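Local coordinates for protein RE68036p (PDB 1SQH) that probably acts as an acyltransferase of the GNAT type, perhaps a glycine N-acyltransferase, though its function in the fly has not been established, at residues Arg43-Gln48 / Gln203-Phe208. Sequence-based numbering, arbitrary orientation.
Sequences RKWDRQ and QALVRF
L205 is the first residue of 203-208 to reach the other helix: its CD2 methyl lies 3.8 Å from CZ2 on the benzo part of the W45 indole, approaching obliquely. Leucine suits this buried position because its CD2 can meet the indole while the side chain also packs on F227 of strand 222-228. W45 sets CG beside its backbone N, anti to the carbonyl carbon (chi1 -77°), and from there the wide indole bridges segments 43-48 and 203-208, whose nearest CA atoms, those of W45 and F208, are 7.6 Å apart. The indole is also anchored at NE1, which is hydrogen-bonded to OD1 of N209, the residue just after helix 199-208. The contact joins helix 34-51, in the DUF5645 region, to helix 199-208, which lies between strands 174-177 and 211-216 of the four-stranded antiparallel sheet; both sequence families, DUF5645 and FR47-like, belong to the acetyltransferase clan. F208 ends its helix, and one water links its carbonyl to Q48, accepting from Q48 NE2 at 2.7 Å and donating to F208 O at 2.8 Å. Glutamine suits this site because its side chain, extended beyond CG (chi2 173°), carries an amide whose NE2 can feed the water and also bond weakly back to K44 O. Q48 OE1, 3.1 Å from F208 O, faces another acceptor, so the attraction here comes through the water. Q48 OE1 also sits at the edge of the phenyl ring, 4.0 Å from F208 CD1, with amide and ring planes 72° apart. A leucine in place of Q48 would probably leave the water without the N-H it accepts from, breaking the bridge that ties the F208 carbonyl to helix 34-51. The F208 ring suits a partly buried site, packing on I54 and L64 while R207 CG lies over the rim of one face.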
loop_
_atom_site.group_PDB
_atom_site.type_symbol
_atom_site.label_atom_id
_atom_site.label_comp_id
_atom_site.label_asym_id
_atom_site.label_seq_id
_atom_site.Cartn_x
_atom_site.Cartn_y
_atom_site.Cartn_z
ATOM N N ARG A 43 -10.737 -0.819 -5.639
ATOM C CA ARG A 43 -11.807 -1.075 -6.587
ATOM C C ARG A 43 -11.290 -1.840 -7.809
ATOM O O ARG A 43 -12.034 -2.623 -8.407
ATOM C CB ARG A 43 -12.476 0.236 -6.999
ATOM C CG ARG A 43 -13.255 0.860 -5.852
ATOM C CD ARG A 43 -14.333 -0.096 -5.331
ATOM N NE ARG A 43 -15.495 -0.147 -6.220
ATOM C CZ ARG A 43 -16.338 -1.175 -6.297
ATOM N NH1 ARG A 43 -16.147 -2.253 -5.542
ATOM N NH2 ARG A 43 -17.379 -1.116 -7.116
ATOM N N LYS A 44 -10.028 -1.626 -8.181
ATOM C CA LYS A 44 -9.469 -2.357 -9.311
ATOM C C LYS A 44 -9.462 -3.841 -8.953
ATOM O O LYS A 44 -9.898 -4.686 -9.751
ATOM C CB LYS A 44 -8.041 -1.907 -9.611
ATOM C CG LYS A 44 -7.386 -2.704 -10.747
ATOM C CD LYS A 44 -6.007 -2.167 -11.126
ATOM C CE LYS A 44 -5.016 -2.313 -9.987
ATOM N NZ LYS A 44 -3.653 -1.890 -10.407
ATOM N N TRP A 45 -8.974 -4.148 -7.745
ATOM C CA TRP A 45 -8.923 -5.526 -7.269
ATOM C C TRP A 45 -10.331 -6.105 -7.134
ATOM O O TRP A 45 -10.576 -7.255 -7.523
ATOM C CB TRP A 45 -8.219 -5.621 -5.906
ATOM C CG TRP A 45 -6.717 -5.535 -5.964
ATOM C CD1 TRP A 45 -5.914 -5.752 -7.053
ATOM C CD2 TRP A 45 -5.836 -5.258 -4.866
ATOM N NE1 TRP A 45 -4.592 -5.627 -6.698
ATOM C CE2 TRP A 45 -4.515 -5.324 -5.364
ATOM C CE3 TRP A 45 -6.038 -4.965 -3.506
ATOM C CZ2 TRP A 45 -3.395 -5.107 -4.548
ATOM C CZ3 TRP A 45 -4.925 -4.750 -2.695
ATOM C CH2 TRP A 45 -3.619 -4.823 -3.222
ATOM N N ASP A 46 -11.245 -5.315 -6.567
ATOM C CA ASP A 46 -12.629 -5.750 -6.383
ATOM C C ASP A 46 -13.166 -6.276 -7.713
ATOM O O ASP A 46 -13.749 -7.357 -7.776
ATOM C CB ASP A 46 -13.520 -4.586 -5.913
ATOM C CG ASP A 46 -13.313 -4.223 -4.437
ATOM O OD1 ASP A 46 -12.645 -4.981 -3.706
ATOM O OD2 ASP A 46 -13.846 -3.174 -4.002
ATOM N N ARG A 47 -12.969 -5.501 -8.770
ATOM C CA ARG A 47 -13.429 -5.883 -10.102
ATOM C C ARG A 47 -12.824 -7.224 -10.538
ATOM O O ARG A 47 -13.545 -8.138 -10.941
ATOM C CB ARG A 47 -13.036 -4.803 -11.105
ATOM C CG ARG A 47 -13.654 -4.944 -12.482
ATOM C CD ARG A 47 -15.066 -4.391 -12.493
ATOM N NE ARG A 47 -15.594 -4.293 -13.850
ATOM C CZ ARG A 47 -16.804 -3.833 -14.147
ATOM N NH1 ARG A 47 -17.203 -3.780 -15.413
ATOM N NH2 ARG A 47 -17.615 -3.426 -13.176
ATOM N N GLN A 48 -11.497 -7.337 -10.446
ATOM C CA GLN A 48 -10.795 -8.559 -10.844
ATOM C C GLN A 48 -11.240 -9.787 -10.046
ATOM O O GLN A 48 -11.667 -10.788 -10.615
ATOM C CB GLN A 48 -9.287 -8.383 -10.667
ATOM C CG GLN A 48 -8.679 -7.167 -11.346
ATOM C CD GLN A 48 -7.216 -6.986 -10.969
ATOM O OE1 GLN A 48 -6.389 -7.872 -11.197
ATOM N NE2 GLN A 48 -6.893 -5.839 -10.381
ATOM N N GLN A 203 1.268 -14.371 -2.142
ATOM C CA GLN A 203 0.780 -15.299 -3.159
ATOM C C GLN A 203 -0.406 -14.700 -3.930
ATOM O O GLN A 203 -0.567 -14.939 -5.137
ATOM C CB GLN A 203 0.404 -16.640 -2.511
ATOM C CG GLN A 203 1.546 -17.654 -2.536
ATOM C CD GLN A 203 1.357 -18.806 -1.562
ATOM O OE1 GLN A 203 0.231 -19.209 -1.270
ATOM N NE2 GLN A 203 2.466 -19.353 -1.065
ATOM N N ALA A 204 -1.226 -13.913 -3.236
ATOM C CA ALA A 204 -2.366 -13.267 -3.884
ATOM C C ALA A 204 -1.848 -12.186 -4.848
ATOM O O ALA A 204 -2.354 -12.040 -5.973
ATOM C CB ALA A 204 -3.290 -12.642 -2.834
ATOM N N LEU A 205 -0.831 -11.443 -4.402
ATOM C CA LEU A 205 -0.223 -10.387 -5.207
ATOM C C LEU A 205 0.459 -10.889 -6.482
ATOM O O LEU A 205 0.401 -10.234 -7.526
ATOM C CB LEU A 205 0.787 -9.597 -4.368
ATOM C CG LEU A 205 0.212 -8.551 -3.409
ATOM C CD1 LEU A 205 1.314 -7.957 -2.538
ATOM C CD2 LEU A 205 -0.468 -7.462 -4.226
ATOM N N VAL A 206 1.125 -12.036 -6.413
ATOM C CA VAL A 206 1.778 -12.542 -7.610
ATOM C C VAL A 206 0.690 -12.965 -8.583
ATOM O O VAL A 206 0.892 -12.965 -9.791
ATOM C CB VAL A 206 2.705 -13.748 -7.305
ATOM C CG1 VAL A 206 1.926 -14.836 -6.615
ATOM C CG2 VAL A 206 3.313 -14.283 -8.601
ATOM N N ARG A 207 -0.481 -13.287 -8.049
ATOM C CA ARG A 207 -1.584 -13.721 -8.894
ATOM C C ARG A 207 -2.370 -12.594 -9.562
ATOM O O ARG A 207 -2.596 -12.623 -10.780
ATOM C CB ARG A 207 -2.558 -14.597 -8.094
ATOM C CG ARG A 207 -3.723 -15.105 -8.929
ATOM C CD ARG A 207 -4.688 -15.965 -8.136
ATOM N NE ARG A 207 -5.809 -16.378 -8.978
ATOM C CZ ARG A 207 -6.879 -17.037 -8.542
ATOM N NH1 ARG A 207 -6.984 -17.363 -7.261
ATOM N NH2 ARG A 207 -7.840 -17.372 -9.391
ATOM N N PHE A 208 -2.777 -11.604 -8.769
ATOM C CA PHE A 208 -3.578 -10.490 -9.275
ATOM C C PHE A 208 -2.884 -9.166 -9.560
ATOM O O PHE A 208 -3.478 -8.272 -10.179
ATOM C CB PHE A 208 -4.746 -10.269 -8.328
ATOM C CG PHE A 208 -5.753 -11.366 -8.384
ATOM C CD1 PHE A 208 -6.578 -11.502 -9.499
ATOM C CD2 PHE A 208 -5.845 -12.304 -7.363
ATOM C CE1 PHE A 208 -7.482 -12.558 -9.594
ATOM C CE2 PHE A 208 -6.746 -13.364 -7.452
ATOM C CZ PHE A 208 -7.561 -13.489 -8.570
HETATM O O HOH W 1 -4.277 -5.588 -9.977
#